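Local coordinates for transcriptional activator of comK gene (PDB 2HQB), which probably promotes transcription of comK, and is built like the ligand-binding lipoproteins that serve ABC transporters, at residues N65-H70 with E76-I81; G113-M118 with T278-T283; P139-F144 with V158-E163; E176-Q181 with Q203-I208; V211-D216 with L262-S267. All blocks are in the same frame, centred on the assembly; numbering follows the deposited sequence.

Contact 1: N65-H70 with E76-I81; sequences NLIFGH and EYFSTI
Phe78 O accepts a hydrogen bond from Ile81 N at 3.2 Å, and this bond ties down the chain at the end of helix 73-79, just where Phe78 sends its ring against Ile67 and Gly69. Two residues earlier, Glu76 O takes Thr80 N at 3.3 Å together with a weaker bond from Ser79 N, before the chain leaves helical geometry at Thr80. These backbone bonds help to close the helix end, while no hydrogen bond crosses to strand 66-69, and van der Waals packing of the Phe78 ring makes the grip. Phe78 CG stands anti to its own carbonyl carbon (chi1 -68°), which swings the ring across to the strand. Its far end does the touching. Phe78 CZ lies 3.6 Å from Ile67 CG2, and Phe78 CE2 is 3.8 Å from that same methyl, which approaches obliquely. With CG2 anti to the backbone N and CG1 beside that nitrogen (chi1 -76°), it is the CG2 methyl of Ile67 that meets the ring. The edge of the ring, close to its own plane, meets the strand backbone: Phe78 CE1 is 3.7 Å from Gly69 N, and Phe78 CZ is 3.9 Å from Phe68 C. Gly69 has no side chain, and the ring edge rests directly on its main chain. Phe90, Ile56 and Leu11 also pack round Phe78, and the backbone of Ile67 is hydrogen-bonded to His89 and Val91 in the neighbouring strand. An aromatic residue laid from a helix onto the strand before it in this way illustrates the core of a beta-alpha-beta unit, here strand 66-69, helix 73-79 and strand 89-93 of a parallel alpha/beta sheet.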
# COMPACT_ATOMS: atom_id res chain seq x y z
N ASN A 65 1.80 -11.75 22.89
CA ASN A 65 2.19 -10.55 23.58
C ASN A 65 2.31 -9.41 22.58
O ASN A 65 2.43 -8.27 22.98
CB ASN A 65 3.51 -10.77 24.36
CG ASN A 65 4.74 -10.86 23.46
OD1 ASN A 65 4.78 -11.64 22.50
ND2 ASN A 65 5.74 -10.06 23.76
N LEU A 66 2.28 -9.72 21.28
CA LEU A 66 2.32 -8.70 20.21
C LEU A 66 1.09 -8.91 19.29
O LEU A 66 0.97 -9.95 18.63
CB LEU A 66 3.59 -8.80 19.38
CG LEU A 66 3.75 -7.69 18.33
CD1 LEU A 66 3.86 -6.33 19.01
CD2 LEU A 66 4.99 -7.94 17.50
N ILE A 67 0.20 -7.93 19.26
CA ILE A 67 -1.02 -8.04 18.46
C ILE A 67 -1.16 -7.02 17.32
O ILE A 67 -1.14 -5.81 17.56
CB ILE A 67 -2.24 -7.92 19.37
CG1 ILE A 67 -2.44 -9.22 20.13
CG2 ILE A 67 -3.49 -7.57 18.58
CD1 ILE A 67 -3.57 -9.15 21.12
N PHE A 68 -1.32 -7.51 16.09
CA PHE A 68 -1.51 -6.61 14.93
C PHE A 68 -2.99 -6.51 14.55
O PHE A 68 -3.78 -7.44 14.78
CB PHE A 68 -0.76 -7.09 13.71
CG PHE A 68 0.71 -6.88 13.78
CD1 PHE A 68 1.55 -7.87 14.24
CD2 PHE A 68 1.28 -5.70 13.28
CE1 PHE A 68 2.91 -7.72 14.21
CE2 PHE A 68 2.65 -5.53 13.24
CZ PHE A 68 3.47 -6.55 13.70
N GLY A 69 -3.35 -5.36 13.99
CA GLY A 69 -4.73 -5.10 13.56
C GLY A 69 -4.61 -4.56 12.15
O GLY A 69 -4.08 -3.47 11.93
N HIS A 70 -5.09 -5.32 11.18
CA HIS A 70 -4.92 -4.87 9.83
C HIS A 70 -6.04 -3.96 9.39
O HIS A 70 -7.10 -4.41 8.93
CB HIS A 70 -4.80 -6.05 8.90
CG HIS A 70 -4.06 -5.71 7.66
ND1 HIS A 70 -2.83 -5.07 7.68
CD2 HIS A 70 -4.36 -5.93 6.36
CE1 HIS A 70 -2.41 -4.92 6.44
NE2 HIS A 70 -3.31 -5.43 5.62
N GLU A 76 -8.62 2.20 16.82
CA GLU A 76 -9.62 2.61 17.81
C GLU A 76 -9.93 1.43 18.75
O GLU A 76 -10.11 1.63 19.95
CB GLU A 76 -10.91 3.06 17.11
CG GLU A 76 -12.11 3.21 18.03
CD GLU A 76 -11.82 4.14 19.20
OE1 GLU A 76 -10.86 4.96 19.09
OE2 GLU A 76 -12.55 4.07 20.21
N TYR A 77 -10.02 0.23 18.18
CA TYR A 77 -10.29 -0.98 18.95
C TYR A 77 -9.21 -1.18 20.02
O TYR A 77 -9.51 -1.49 21.17
CB TYR A 77 -10.26 -2.21 18.05
CG TYR A 77 -11.33 -2.35 17.00
CD1 TYR A 77 -11.14 -3.20 15.91
CD2 TYR A 77 -12.55 -1.69 17.09
CE1 TYR A 77 -12.11 -3.39 14.97
CE2 TYR A 77 -13.54 -1.89 16.12
CZ TYR A 77 -13.31 -2.74 15.07
OH TYR A 77 -14.26 -2.97 14.12
N PHE A 78 -7.95 -1.01 19.62
CA PHE A 78 -6.82 -1.18 20.52
C PHE A 78 -6.75 -0.06 21.54
O PHE A 78 -6.26 -0.25 22.66
CB PHE A 78 -5.50 -1.20 19.74
CG PHE A 78 -5.33 -2.40 18.87
CD1 PHE A 78 -4.41 -2.39 17.86
CD2 PHE A 78 -6.09 -3.53 19.07
CE1 PHE A 78 -4.23 -3.49 17.04
CE2 PHE A 78 -5.93 -4.63 18.26
CZ PHE A 78 -5.00 -4.62 17.25
N SER A 79 -7.23 1.11 21.16
CA SER A 79 -7.15 2.24 22.07
C SER A 79 -8.06 2.13 23.27
O SER A 79 -7.76 2.63 24.35
CB SER A 79 -7.44 3.53 21.33
OG SER A 79 -6.40 3.80 20.41
N THR A 80 -9.19 1.45 23.07
CA THR A 80 -10.15 1.30 24.14
C THR A 80 -9.81 0.09 24.98
O THR A 80 -10.62 -0.38 25.76
CB THR A 80 -11.59 1.16 23.58
OG1 THR A 80 -11.61 0.25 22.46
CG2 THR A 80 -12.12 2.52 23.15
N ILE A 81 -8.59 -0.42 24.83
CA ILE A 81 -8.23 -1.61 25.57
C ILE A 81 -6.72 -1.76 25.87
O ILE A 81 -6.34 -2.59 26.68
CB ILE A 81 -8.78 -2.84 24.78
CG1 ILE A 81 -9.22 -3.92 25.74
CG2 ILE A 81 -7.74 -3.37 23.78
CD1 ILE A 81 -9.68 -5.22 25.07

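Contact 2: G113-M118 with T278-T283; sequences GYFGGM and TDAIST
Phe115 reaches from helix 110-122 to Ile281 on helix 271-286, and contact starts at its first side-chain carbon: Phe115 CB is 4.1 Å from Ile281 CD1. At Phe115 CG the ring comes under Ile281 CG1, 3.5 Å away. That methylene sits almost over the ring centre, 12° from the normal, a CH-pi contact on one face; Tyr114 CD2 lies over the opposite face, toward the rim. Further out, CD1 and CD2 both stay under Ile281 CG1; Ala280 CB comes in at CD1 and is closest at Phe115 CE1, 3.6 Å. At the tip, Phe115 CZ reaches the Ile281 backbone, 3.9 Å from Ile281 CA. Segments 113-118 and 278-283 run nearly antiparallel, at 163°, their axes 10.5 Å apart at closest approach. The C-terminal helix of this two-domain alpha/beta binding-protein fold is laid along helix 110-122, which leads from the parallel sheet to the mixed one. Phe255 meets the Phe115 ring edge-to-face, and Ile277, one helical turn before Ile281, touches it as well. One turn further along helix 110-122, Met118, modelled as selenomethionine, brings its CE methyl to 4.3 Å from Ala280 CB.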
# COMPACT_ATOMS: atom_id res chain seq x y z
N GLY A 113 3.93 7.50 -5.95
CA GLY A 113 3.03 7.92 -7.00
C GLY A 113 3.73 8.79 -8.02
O GLY A 113 3.47 8.71 -9.22
N TYR A 114 4.64 9.61 -7.52
CA TYR A 114 5.40 10.50 -8.34
C TYR A 114 6.21 9.68 -9.34
O TYR A 114 5.96 9.73 -10.55
CB TYR A 114 6.29 11.32 -7.43
CG TYR A 114 6.93 12.52 -8.07
CD1 TYR A 114 6.23 13.72 -8.24
CD2 TYR A 114 8.26 12.48 -8.49
CE1 TYR A 114 6.83 14.83 -8.80
CE2 TYR A 114 8.87 13.57 -9.04
CZ TYR A 114 8.16 14.74 -9.19
OH TYR A 114 8.82 15.83 -9.70
N PHE A 115 7.16 8.92 -8.83
CA PHE A 115 8.00 8.08 -9.69
C PHE A 115 7.20 7.21 -10.64
O PHE A 115 7.64 6.97 -11.77
CB PHE A 115 8.90 7.20 -8.82
CG PHE A 115 9.76 7.98 -7.90
CD1 PHE A 115 10.66 8.90 -8.41
CD2 PHE A 115 9.59 7.88 -6.54
CE1 PHE A 115 11.38 9.71 -7.58
CE2 PHE A 115 10.31 8.69 -5.69
CZ PHE A 115 11.21 9.62 -6.22
N GLY A 116 6.06 6.71 -10.16
CA GLY A 116 5.19 5.88 -10.98
C GLY A 116 4.64 6.74 -12.11
O GLY A 116 4.56 6.31 -13.26
N GLY A 117 4.27 7.97 -11.76
CA GLY A 117 3.76 8.90 -12.75
C GLY A 117 4.83 9.29 -13.78
O GLY A 117 4.49 9.63 -14.92
N MSE A 118 6.11 9.26 -13.41
CA MSE A 118 7.12 9.59 -14.42
C MSE A 118 7.07 8.52 -15.52
O MSE A 118 6.95 8.84 -16.71
CB MSE A 118 8.53 9.66 -13.84
CG MSE A 118 8.86 10.95 -13.09
SE MSE A 118 10.47 10.74 -11.93
CE MSE A 118 11.84 10.42 -13.29
N THR A 278 15.17 5.25 -11.42
CA THR A 278 15.98 4.50 -10.49
C THR A 278 16.93 5.48 -9.80
O THR A 278 17.25 5.34 -8.61
CB THR A 278 16.77 3.41 -11.22
OG1 THR A 278 16.00 2.92 -12.33
CG2 THR A 278 17.03 2.24 -10.28
N ASP A 279 17.36 6.50 -10.55
CA ASP A 279 18.25 7.52 -10.01
C ASP A 279 17.49 8.56 -9.19
O ASP A 279 17.96 9.00 -8.13
CB ASP A 279 19.03 8.21 -11.14
CG ASP A 279 20.05 7.28 -11.78
OD1 ASP A 279 20.40 6.27 -11.13
OD2 ASP A 279 20.50 7.55 -12.92
N ALA A 280 16.31 8.96 -9.67
CA ALA A 280 15.49 9.93 -8.94
C ALA A 280 15.14 9.34 -7.58
O ALA A 280 15.18 10.03 -6.55
CB ALA A 280 14.22 10.24 -9.71
N ILE A 281 14.81 8.05 -7.58
CA ILE A 281 14.45 7.37 -6.35
C ILE A 281 15.63 7.38 -5.36
O ILE A 281 15.49 7.80 -4.20
CB ILE A 281 13.96 5.92 -6.66
CG1 ILE A 281 12.56 6.02 -7.29
CG2 ILE A 281 13.87 5.07 -5.39
CD1 ILE A 281 12.20 4.86 -8.14
N SER A 282 16.79 6.95 -5.85
CA SER A 282 17.99 6.91 -5.00
C SER A 282 18.28 8.30 -4.46
O SER A 282 18.65 8.46 -3.29
CB SER A 282 19.17 6.41 -5.82
OG SER A 282 19.02 6.83 -7.16
N THR A 283 18.08 9.30 -5.31
CA THR A 283 18.31 10.67 -4.91
C THR A 283 17.37 10.99 -3.75
O THR A 283 17.83 11.37 -2.66
CB THR A 283 18.03 11.63 -6.06
OG1 THR A 283 19.07 11.51 -7.04
CG2 THR A 283 17.91 13.09 -5.55

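Contact 3: P139-F144 with V158-E163; sequences PEVEGF and VRYVGE
Val141, near the start of helix 139-150, carries the contact of segment 139-144 with strand 155-160, touching Val158 and Tyr160. Just before it, Glu140 belongs to other surroundings, its OE1 weakly hydrogen-bonded to Tyr210 OH and its chain against Met112. At Val141 itself one methyl does nearly all the work. Val141 CG1 is anti to the backbone N (chi1 -175°) and points outward to the strand, 3.5 Å from Val158 CG1 and 3.9 Å from Val158 CG2, so that it rests against both branches of a valine crossing it at a slant. Val141 CG1 also lies 3.4 Å from Tyr160 OH. Tyr160 comes from the opposite direction, its phenol stretched out so that the hydroxyl end, rather than the body of the ring, makes the approach; the nearest ring carbon, Tyr160 CZ, is 4.3 Å from Val141 CG1. Between the two strand residues, Arg159 turns to the other side toward Leu173 and Leu177 of helix 167-178, and Arg159 NE bonds to Val158 O at 2.8 Å, with the N-H nearly straight at 167° and the donor well above the carbonyl plane. Strand 128-133, helix 139-150 and strand 155-160 form a beta-alpha-beta crossover, and Val141, which also touches Ala133 of the first strand, spans both strands from the helix. The receiving strand is one of the two outermost strands of the mixed sheet in this chain. Farther along the helix, Gly143 leads to Phe144, whose ring stacks on Tyr186 and packs against Val129 and Val131, deeper over the same sheet.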
# COMPACT_ATOMS: atom_id res chain seq x y z
N PRO A 139 -2.46 10.35 -1.19
CA PRO A 139 -1.20 10.98 -1.58
C PRO A 139 -0.78 10.60 -2.98
O PRO A 139 -0.47 11.47 -3.78
CB PRO A 139 -0.24 10.47 -0.52
CG PRO A 139 -1.07 10.52 0.67
CD PRO A 139 -2.34 9.83 0.19
N GLU A 140 -0.79 9.29 -3.28
CA GLU A 140 -0.44 8.78 -4.60
C GLU A 140 -1.05 9.62 -5.74
O GLU A 140 -0.44 9.77 -6.81
CB GLU A 140 -0.93 7.34 -4.77
CG GLU A 140 -0.97 6.48 -3.50
CD GLU A 140 -2.31 6.48 -2.76
OE1 GLU A 140 -3.37 6.39 -3.43
OE2 GLU A 140 -2.31 6.54 -1.51
N VAL A 141 -2.27 10.13 -5.53
CA VAL A 141 -2.90 10.91 -6.59
C VAL A 141 -2.06 12.15 -6.94
O VAL A 141 -1.84 12.43 -8.11
CB VAL A 141 -4.36 11.31 -6.23
CG1 VAL A 141 -5.03 12.01 -7.42
CG2 VAL A 141 -5.15 10.09 -5.87
N GLU A 142 -1.58 12.89 -5.93
CA GLU A 142 -0.78 14.10 -6.18
C GLU A 142 0.55 13.72 -6.80
O GLU A 142 0.89 14.12 -7.91
CB GLU A 142 -0.51 14.91 -4.90
CG GLU A 142 -1.70 15.68 -4.31
CD GLU A 142 -2.51 14.89 -3.24
OE1 GLU A 142 -3.05 13.79 -3.54
OE2 GLU A 142 -2.62 15.39 -2.08
N GLY A 143 1.31 12.96 -6.05
CA GLY A 143 2.60 12.54 -6.53
C GLY A 143 2.54 12.00 -7.93
O GLY A 143 3.51 12.10 -8.64
N PHE A 144 1.40 11.44 -8.33
CA PHE A 144 1.29 10.87 -9.68
C PHE A 144 1.27 11.96 -10.73
O PHE A 144 2.00 11.92 -11.69
CB PHE A 144 0.03 10.03 -9.83
CG PHE A 144 -0.04 9.28 -11.12
CD1 PHE A 144 0.59 8.03 -11.26
CD2 PHE A 144 -0.76 9.80 -12.21
CE1 PHE A 144 0.50 7.29 -12.48
CE2 PHE A 144 -0.86 9.09 -13.44
CZ PHE A 144 -0.22 7.82 -13.56
N VAL A 158 -7.67 12.82 -13.32
CA VAL A 158 -7.98 12.16 -12.07
C VAL A 158 -9.47 12.02 -11.92
O VAL A 158 -10.19 12.99 -11.98
CB VAL A 158 -7.48 12.97 -10.88
CG1 VAL A 158 -7.81 12.26 -9.60
CG2 VAL A 158 -5.99 13.18 -10.99
N ARG A 159 -9.92 10.77 -11.76
CA ARG A 159 -11.33 10.45 -11.54
C ARG A 159 -11.38 9.72 -10.21
O ARG A 159 -10.52 8.91 -9.89
CB ARG A 159 -11.88 9.53 -12.65
CG ARG A 159 -12.04 10.19 -14.01
CD ARG A 159 -12.80 11.50 -13.91
NE ARG A 159 -11.92 12.65 -14.14
CZ ARG A 159 -11.97 13.41 -15.23
NH1 ARG A 159 -12.85 13.15 -16.20
NH2 ARG A 159 -11.14 14.43 -15.36
N TYR A 160 -12.40 10.01 -9.42
CA TYR A 160 -12.56 9.39 -8.11
C TYR A 160 -13.70 8.38 -8.09
O TYR A 160 -14.80 8.67 -8.53
CB TYR A 160 -12.81 10.48 -7.04
CG TYR A 160 -11.56 11.32 -6.77
CD1 TYR A 160 -11.47 12.67 -7.15
CD2 TYR A 160 -10.42 10.72 -6.25
CE1 TYR A 160 -10.30 13.38 -7.02
CE2 TYR A 160 -9.24 11.41 -6.12
CZ TYR A 160 -9.17 12.74 -6.52
OH TYR A 160 -7.94 13.35 -6.44
N VAL A 161 -13.43 7.17 -7.60
CA VAL A 161 -14.49 6.17 -7.46
C VAL A 161 -15.07 6.47 -6.08
O VAL A 161 -14.36 6.94 -5.17
CB VAL A 161 -13.98 4.76 -7.36
CG1 VAL A 161 -15.14 3.83 -7.22
CG2 VAL A 161 -13.15 4.44 -8.52
N GLY A 162 -16.33 6.19 -5.87
CA GLY A 162 -16.80 6.50 -4.53
C GLY A 162 -16.02 5.74 -3.47
O GLY A 162 -15.78 6.26 -2.39
N GLU A 163 -15.66 4.49 -3.77
CA GLU A 163 -14.91 3.63 -2.84
C GLU A 163 -13.85 2.68 -3.43
O GLU A 163 -13.44 2.82 -4.58
CB GLU A 163 -15.86 2.82 -1.97
CG GLU A 163 -15.08 1.94 -0.99
CD GLU A 163 -15.85 1.57 0.24
OE1 GLU A 163 -17.03 1.16 0.07
OE2 GLU A 163 -15.27 1.68 1.36

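Contact 4: E176-Q181 with Q203-I208; sequences ELQKEQ and QGDFAI
Two helix ends, each closed by a Schellman motif, face each other here: Gln178 is the last helical residue of 167-178, and Gln203 the last of 193-203. In the first motif Gln181, with positive phi, takes the C-prime place, and Gln181 N bonds to Gln178 O at 3.0 Å; in the second that place falls to Gly204, after which the chain passes through Asp205 into strand 206-211. The side chain of Gln178 bridges the gap. Its CG is anti to the backbone N (chi1 -170°), so the chain leaves the helix toward its neighbour, and a bend at chi2 then brings the amide up to both partners. Gln203, bent at chi2 as well, crosses it obliquely with its aliphatic part nearest: Gln203 CG lies 4.2 Å from Gln178 CD. The two amide planes stand at 81°, close to perpendicular. Asp205 comes head-on to Gln178, from the opposite direction to that side chain; Asp205 OD2 is 3.6 Å from Gln178 CD, its carboxylate turned 71° from the amide plane. Which way round the Gln178 amide sits is doubtful in the model, so the polar pairing at this surface cannot be read further than a carboxylate facing an amide. Beneath these polar ends, Gln178 and Asp205 both touch Phe185 of strand 184-186, and Leu177 turns inward to the same phenylalanine. Polar side chains meeting over neighbouring helix C-termini are an example of the outer rim of an alpha/beta sandwich, where helices end and the next strand of the sheet begins.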
# COMPACT_ATOMS: atom_id res chain seq x y z
N GLU A 176 -14.79 6.25 -19.66
CA GLU A 176 -14.84 7.70 -19.77
C GLU A 176 -13.50 8.31 -20.23
O GLU A 176 -13.44 9.01 -21.25
CB GLU A 176 -15.15 8.31 -18.41
CG GLU A 176 -16.58 8.53 -18.09
CD GLU A 176 -16.70 9.49 -16.93
OE1 GLU A 176 -16.02 10.55 -16.99
OE2 GLU A 176 -17.44 9.18 -15.96
N LEU A 177 -12.44 8.07 -19.45
CA LEU A 177 -11.12 8.59 -19.77
C LEU A 177 -10.62 7.94 -21.05
O LEU A 177 -9.65 8.42 -21.68
CB LEU A 177 -10.15 8.28 -18.65
CG LEU A 177 -10.39 8.92 -17.30
CD1 LEU A 177 -9.41 8.32 -16.32
CD2 LEU A 177 -10.21 10.42 -17.42
N GLN A 178 -11.26 6.83 -21.41
CA GLN A 178 -10.86 6.16 -22.64
C GLN A 178 -11.21 7.15 -23.75
O GLN A 178 -10.36 7.52 -24.56
CB GLN A 178 -11.64 4.84 -22.82
CG GLN A 178 -11.12 3.96 -23.95
CD GLN A 178 -9.82 3.25 -23.60
OE1 GLN A 178 -8.95 3.81 -22.93
NE2 GLN A 178 -9.69 2.01 -24.06
N LYS A 179 -12.46 7.61 -23.74
CA LYS A 179 -12.94 8.57 -24.72
C LYS A 179 -12.30 9.95 -24.54
O LYS A 179 -12.91 10.97 -24.84
CB LYS A 179 -14.47 8.70 -24.60
CG LYS A 179 -15.21 7.38 -24.72
CD LYS A 179 -16.72 7.55 -24.59
CE LYS A 179 -17.40 6.18 -24.63
NZ LYS A 179 -18.89 6.26 -24.55
N GLU A 180 -11.08 10.01 -24.05
CA GLU A 180 -10.44 11.29 -23.85
C GLU A 180 -8.99 11.12 -24.23
O GLU A 180 -8.12 11.93 -23.90
CB GLU A 180 -10.55 11.73 -22.39
CG GLU A 180 -10.12 13.16 -22.14
CD GLU A 180 -11.29 14.08 -21.79
OE1 GLU A 180 -11.04 15.29 -21.55
OE2 GLU A 180 -12.44 13.60 -21.77
N GLN A 181 -8.75 10.02 -24.95
CA GLN A 181 -7.44 9.64 -25.45
C GLN A 181 -6.40 9.46 -24.35
O GLN A 181 -5.25 9.85 -24.51
CB GLN A 181 -6.93 10.67 -26.48
CG GLN A 181 -7.97 11.10 -27.52
CD GLN A 181 -8.51 9.95 -28.38
OE1 GLN A 181 -9.17 9.03 -27.88
NE2 GLN A 181 -8.23 10.01 -29.68
N GLN A 203 -8.04 -3.47 -23.78
CA GLN A 203 -7.97 -2.32 -24.67
C GLN A 203 -6.60 -2.16 -25.25
O GLN A 203 -6.43 -1.50 -26.24
CB GLN A 203 -8.30 -1.02 -23.94
CG GLN A 203 -9.69 -0.94 -23.41
CD GLN A 203 -10.72 -1.13 -24.49
OE1 GLN A 203 -10.42 -0.94 -25.67
NE2 GLN A 203 -11.93 -1.50 -24.10
N GLY A 204 -5.59 -2.73 -24.64
CA GLY A 204 -4.27 -2.56 -25.19
C GLY A 204 -3.56 -1.32 -24.69
O GLY A 204 -2.57 -0.86 -25.28
N ASP A 205 -4.06 -0.76 -23.60
CA ASP A 205 -3.40 0.41 -23.03
C ASP A 205 -2.39 -0.04 -21.95
O ASP A 205 -2.23 -1.24 -21.69
CB ASP A 205 -4.45 1.38 -22.47
CG ASP A 205 -5.07 2.28 -23.55
OD1 ASP A 205 -4.28 2.97 -24.24
OD2 ASP A 205 -6.32 2.32 -23.72
N PHE A 206 -1.69 0.92 -21.35
CA PHE A 206 -0.70 0.66 -20.30
C PHE A 206 -1.22 1.00 -18.90
O PHE A 206 -1.96 1.95 -18.71
CB PHE A 206 0.57 1.47 -20.55
CG PHE A 206 1.41 0.94 -21.67
CD1 PHE A 206 2.20 1.80 -22.42
CD2 PHE A 206 1.45 -0.42 -21.94
CE1 PHE A 206 3.02 1.30 -23.43
CE2 PHE A 206 2.26 -0.92 -22.95
CZ PHE A 206 3.05 -0.05 -23.69
N ALA A 207 -0.83 0.22 -17.90
CA ALA A 207 -1.27 0.55 -16.56
C ALA A 207 -0.09 0.58 -15.60
O ALA A 207 1.02 0.18 -15.96
CB ALA A 207 -2.28 -0.46 -16.10
N ILE A 208 -0.32 1.13 -14.41
CA ILE A 208 0.69 1.15 -13.34
C ILE A 208 0.14 0.28 -12.19
O ILE A 208 -0.98 0.51 -11.73
CB ILE A 208 0.98 2.57 -12.76
CG1 ILE A 208 1.55 3.50 -13.84
CG2 ILE A 208 1.98 2.47 -11.62
CD1 ILE A 208 2.81 2.99 -14.46

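Contact 5: V211-D216 with L262-S267; sequences VGDQAD and LGEFSS
Neither run of chain is regular where Asp213 and Gly263 meet, their CA atoms 5.0 Å apart; further on, Ala215 and Glu264 stand at 6.9 Å between CA atoms. Both are loops of the mixed-sheet domain of a periplasmic-binding-protein fold: 211-216 leaves strand 206-211, while the loop 262-267 leaves the antiparallel edge strand 260-262 on the way to helix 271-286. Ser225 of the intervening strand serves both, its OG bonded to Asp213 O and its backbone to Gly263. Asp213 carries the direct link. With CG anti to the backbone N (chi1 -171°), its carboxylate is turned to the second loop, and Asp213 OD1 accepts Glu264 N at 3.3 Å through the syn lone pair, the N-H bent to 151°. Asp213 OD1 also lies 3.3 Å from Gly263 CA, an approach made against a residue with no side chain. Glu264 sets CG between its backbone N and carbonyl carbon (chi1 78°) and runs extended from there, passing Ala215, whose CB is 3.7 Å from Glu264 CG. The two acids thereby come near each other: Asp213 OD2 lies 4.3 Å from Glu264 OE1.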
# COMPACT_ATOMS: atom_id res chain seq x y z
N VAL A 211 0.04 -1.21 -5.07
CA VAL A 211 0.33 -1.92 -3.83
C VAL A 211 0.99 -3.29 -3.99
O VAL A 211 1.56 -3.80 -3.05
CB VAL A 211 -0.94 -2.04 -2.96
CG1 VAL A 211 -0.65 -2.76 -1.69
CG2 VAL A 211 -1.47 -0.64 -2.62
N GLY A 212 0.94 -3.86 -5.19
CA GLY A 212 1.55 -5.16 -5.42
C GLY A 212 2.41 -5.14 -6.68
O GLY A 212 2.21 -4.33 -7.57
N ASP A 213 3.37 -6.06 -6.80
CA ASP A 213 4.22 -6.07 -7.98
C ASP A 213 3.46 -6.18 -9.28
O ASP A 213 4.01 -5.85 -10.34
CB ASP A 213 5.23 -7.18 -7.93
CG ASP A 213 6.22 -7.06 -9.03
OD1 ASP A 213 6.92 -6.03 -9.08
OD2 ASP A 213 6.30 -8.00 -9.86
N GLN A 214 2.22 -6.67 -9.22
CA GLN A 214 1.34 -6.73 -10.39
C GLN A 214 1.88 -7.13 -11.73
O GLN A 214 1.11 -7.16 -12.66
CB GLN A 214 0.70 -5.38 -10.68
CG GLN A 214 -0.31 -4.81 -9.71
CD GLN A 214 -0.91 -5.81 -8.75
OE1 GLN A 214 -1.25 -6.93 -9.12
NE2 GLN A 214 -1.05 -5.39 -7.51
N ALA A 215 3.18 -7.37 -11.89
CA ALA A 215 3.68 -7.72 -13.21
C ALA A 215 3.14 -9.04 -13.73
O ALA A 215 2.59 -9.11 -14.82
CB ALA A 215 5.18 -7.74 -13.20
N ASP A 216 3.28 -10.10 -12.94
CA ASP A 216 2.79 -11.40 -13.38
C ASP A 216 1.27 -11.52 -13.47
O ASP A 216 0.74 -12.41 -14.13
CB ASP A 216 3.40 -12.46 -12.47
CG ASP A 216 4.93 -12.50 -12.60
OD1 ASP A 216 5.43 -12.92 -13.68
OD2 ASP A 216 5.64 -12.09 -11.65
N LEU A 262 9.23 0.40 -6.47
CA LEU A 262 8.62 0.36 -7.78
C LEU A 262 8.74 -1.09 -8.22
O LEU A 262 9.68 -1.78 -7.83
CB LEU A 262 9.34 1.25 -8.78
CG LEU A 262 9.01 2.73 -8.81
CD1 LEU A 262 9.40 3.26 -10.15
CD2 LEU A 262 7.55 2.97 -8.61
N GLY A 263 7.78 -1.55 -9.03
CA GLY A 263 7.80 -2.92 -9.49
C GLY A 263 8.68 -3.14 -10.70
O GLY A 263 9.09 -2.17 -11.36
N GLU A 264 8.96 -4.40 -11.02
CA GLU A 264 9.82 -4.69 -12.14
C GLU A 264 9.25 -4.01 -13.35
O GLU A 264 8.07 -4.20 -13.68
CB GLU A 264 9.96 -6.19 -12.37
CG GLU A 264 8.81 -6.88 -13.06
CD GLU A 264 9.15 -8.33 -13.42
OE1 GLU A 264 9.51 -9.11 -12.50
OE2 GLU A 264 9.05 -8.69 -14.61
N PHE A 265 10.08 -3.21 -14.00
CA PHE A 265 9.64 -2.48 -15.19
C PHE A 265 9.30 -3.45 -16.27
O PHE A 265 9.75 -4.59 -16.27
CB PHE A 265 10.73 -1.54 -15.69
CG PHE A 265 11.02 -0.40 -14.76
CD1 PHE A 265 11.94 -0.53 -13.74
CD2 PHE A 265 10.35 0.81 -14.89
CE1 PHE A 265 12.18 0.53 -12.86
CE2 PHE A 265 10.58 1.87 -14.02
CZ PHE A 265 11.49 1.73 -13.02
N SER A 266 8.47 -2.99 -17.20
CA SER A 266 8.10 -3.80 -18.33
C SER A 266 9.24 -3.77 -19.34
O SER A 266 10.03 -2.81 -19.39
CB SER A 266 6.86 -3.23 -18.99
OG SER A 266 6.55 -3.96 -20.15
N SER A 267 9.33 -4.83 -20.14
CA SER A 267 10.33 -4.97 -21.20
C SER A 267 10.16 -3.74 -22.08
O SER A 267 11.12 -3.17 -22.61
CB SER A 267 10.01 -6.22 -22.01
OG SER A 267 8.63 -6.21 -22.40

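Overall arrangement
Contact 1 stands alone in the parallel-sheet domain, about 29 Å or more, centre to centre, from the other four, which gather around the mixed sheet. Contacts 1 and 3 are local versions of one plan, a helix side chain on a strand of its own beta-alpha-beta unit, buried in the first and partly buried in the second. Contact 2 is also buried and apolar, but joins helices far apart in sequence; it touches contact 3 through Phe144 and contact 5 through Leu262. Contacts 3 and 4 meet where Arg159 packs on Leu177. Contacts 1, 2 and 3 hold by packing; polar groups enter with amides and a carboxylate at surface contact 4, and with a single backbone-to-carboxylate bond between the partly buried loops of contact 5.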